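PDB 5FLD: fiber protein from Raptor adenovirus a, which forms the trimeric head domain of the viral fibre and probably attaches the virus to a receptor on the host cell. Local coordinates for residues Cys119-Leu124 with Leu133-Ser138. The protein carries 2 engineered substitutions. Residues are numbered along the deposited sequence; the frame is centred on the assembly and turned at random.
Sequences CMMQFL and LVVLRS
Phe123 and Leu133 face each other near the turn end of an antiparallel beta hairpin, strands 114-125 and 131-136, in the all-beta head of the adenovirus fibre. Leu133 sets its CD1 methyl squarely over the centre of the Phe123 ring, a CH-pi contact 3.7 Å from CD1 to the ring centroid and only 10° off the normal. The first torsion of Leu133 swings CG over toward Phe123, anti to the backbone N, and the second (chi2 57°) then lays CD1 on the ring.

This tightly packed face continues through Met121 and Val135, a non-hydrogen-bonded pair whose side chains run alongside each other until Met121 CE reaches Val135 CG2 at 4.1 Å. Both are buried, with Met148 of strand 147-159 touching each, and Phe156 of the same strand meets the Phe123 ring edge to face. Flanking backbone bonds hold the strands together: Met120 and Leu136 exchange two, as do Gln122 and Val134, with Leu136 N to Met120 O at 2.7 Å and nearly linear at hydrogen (175°).

The other face is looser between the strands. Leu124 CD1 meets Val134 CG2 at 3.8 Å, but Met120 turns its thioether end away from Leu136. Here the partly exposed Gln122 sends NE2 to Thr99 O, while Met120 packs on Leu118 of a neighbouring subunit and Leu136 on Leu105 of that same subunit.

Past the strand end, Arg137 directs its guanidinium to Glu117 in a salt bridge. Between the two bonded pairs, Met121 CA makes a CA-H...O contact with Val134 O at 3.2 Å.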
loop_
_atom_site.group_PDB
_atom_site.type_symbol
_atom_site.label_atom_id
_atom_site.label_comp_id
_atom_site.label_asym_id
_atom_site.label_seq_id
_atom_site.Cartn_x
_atom_site.Cartn_y
_atom_site.Cartn_z
ATOM N N CYS A 119 5.109 -3.430 5.774
ATOM C CA CYS A 119 6.305 -3.695 4.956
ATOM C C CYS A 119 5.920 -3.653 3.505
ATOM O O CYS A 119 4.732 -3.792 3.187
ATOM C CB CYS A 119 6.814 -5.102 5.202
ATOM S SG CYS A 119 7.282 -5.434 6.899
ATOM N N MET A 120 6.890 -3.534 2.614
ATOM C CA MET A 120 6.587 -3.735 1.206
ATOM C C MET A 120 7.225 -5.043 0.765
ATOM O O MET A 120 8.279 -5.435 1.271
ATOM C CB MET A 120 6.998 -2.559 0.366
ATOM C CG MET A 120 6.088 -1.347 0.664
ATOM S SD MET A 120 6.094 -0.100 -0.590
ATOM C CE MET A 120 4.867 -0.835 -1.669
ATOM N N MET A 121 6.544 -5.736 -0.136
ATOM C CA MET A 121 7.012 -7.037 -0.660
ATOM C C MET A 121 6.987 -7.017 -2.169
ATOM O O MET A 121 6.127 -6.385 -2.759
ATOM C CB MET A 121 6.080 -8.138 -0.210
ATOM C CG MET A 121 5.986 -8.298 1.266
ATOM S SD MET A 121 5.006 -9.792 1.545
ATOM C CE MET A 121 5.576 -9.985 3.195
ATOM N N GLN A 122 7.892 -7.775 -2.797
ATOM C CA GLN A 122 8.029 -7.780 -4.229
ATOM C C GLN A 122 8.658 -9.083 -4.669
ATOM O O GLN A 122 9.593 -9.548 -4.022
ATOM C CB GLN A 122 8.926 -6.618 -4.665
ATOM C CG GLN A 122 8.915 -6.408 -6.156
ATOM C CD GLN A 122 9.658 -5.154 -6.565
ATOM O OE1 GLN A 122 10.457 -4.589 -5.795
ATOM N NE2 GLN A 122 9.387 -4.699 -7.773
ATOM N N PHE A 123 8.113 -9.666 -5.722
ATOM C CA PHE A 123 8.715 -10.845 -6.355
ATOM C C PHE A 123 9.658 -10.380 -7.465
ATOM O O PHE A 123 9.266 -9.624 -8.356
ATOM C CB PHE A 123 7.672 -11.771 -6.903
ATOM C CG PHE A 123 6.898 -12.502 -5.855
ATOM C CD1 PHE A 123 5.734 -11.954 -5.317
ATOM C CD2 PHE A 123 7.310 -13.738 -5.413
ATOM C CE1 PHE A 123 5.018 -12.655 -4.347
ATOM C CE2 PHE A 123 6.613 -14.431 -4.440
ATOM C CZ PHE A 123 5.438 -13.880 -3.893
ATOM N N LEU A 124 10.893 -10.837 -7.376
ATOM C CA LEU A 124 11.957 -10.432 -8.304
ATOM C C LEU A 124 12.724 -11.694 -8.697
ATOM O O LEU A 124 12.761 -12.639 -7.932
ATOM C CB LEU A 124 12.896 -9.461 -7.617
ATOM C CG LEU A 124 12.313 -8.109 -7.215
ATOM C CD1 LEU A 124 13.315 -7.265 -6.466
ATOM C CD2 LEU A 124 11.795 -7.378 -8.448
ATOM N N LEU A 133 11.441 -13.646 -3.119
ATOM C CA LEU A 133 10.481 -12.710 -2.530
ATOM C C LEU A 133 11.303 -11.801 -1.641
ATOM O O LEU A 133 12.003 -12.263 -0.739
ATOM C CB LEU A 133 9.396 -13.436 -1.734
ATOM C CG LEU A 133 8.374 -12.586 -0.956
ATOM C CD1 LEU A 133 7.650 -11.634 -1.883
ATOM C CD2 LEU A 133 7.422 -13.540 -0.252
ATOM N N VAL A 134 11.260 -10.492 -1.905
ATOM C CA VAL A 134 11.974 -9.506 -1.120
ATOM C C VAL A 134 11.003 -8.785 -0.191
ATOM O O VAL A 134 9.902 -8.441 -0.616
ATOM C CB VAL A 134 12.626 -8.438 -2.038
ATOM C CG1 VAL A 134 13.434 -7.448 -1.193
ATOM C CG2 VAL A 134 13.465 -9.109 -3.102
ATOM N N VAL A 135 11.394 -8.594 1.061
ATOM C CA VAL A 135 10.593 -7.889 2.032
ATOM C C VAL A 135 11.394 -6.676 2.451
ATOM O O VAL A 135 12.506 -6.811 2.933
ATOM C CB VAL A 135 10.264 -8.737 3.270
ATOM C CG1 VAL A 135 9.355 -7.961 4.201
ATOM C CG2 VAL A 135 9.664 -10.062 2.846
ATOM N N LEU A 136 10.819 -5.482 2.283
ATOM C CA LEU A 136 11.500 -4.255 2.676
ATOM C C LEU A 136 10.843 -3.658 3.892
ATOM O O LEU A 136 9.621 -3.483 3.931
ATOM C CB LEU A 136 11.495 -3.274 1.507
ATOM C CG LEU A 136 12.057 -3.766 0.182
ATOM C CD1 LEU A 136 12.001 -2.646 -0.849
ATOM C CD2 LEU A 136 13.486 -4.244 0.353
ATOM N N ARG A 137 11.654 -3.330 4.895
ATOM C CA ARG A 137 11.201 -2.851 6.172
ATOM C C ARG A 137 11.818 -1.480 6.485
ATOM O O ARG A 137 12.740 -1.031 5.791
ATOM C CB ARG A 137 11.606 -3.797 7.300
ATOM C CG ARG A 137 11.108 -5.221 7.147
ATOM C CD ARG A 137 11.600 -6.122 8.269
ATOM N NE ARG A 137 11.400 -5.533 9.586
ATOM C CZ ARG A 137 12.355 -4.997 10.350
ATOM N NH1 ARG A 137 13.626 -4.994 9.964
ATOM N NH2 ARG A 137 12.039 -4.472 11.527
ATOM N N SER A 138 11.314 -0.853 7.529
ATOM C CA SER A 138 11.772 0.494 7.955
ATOM C C SER A 138 13.028 0.460 8.817
ATOM O O SER A 138 13.907 1.311 8.666
ATOM C CB SER A 138 10.667 1.231 8.720
ATOM O OG SER A 138 11.129 2.439 9.320
#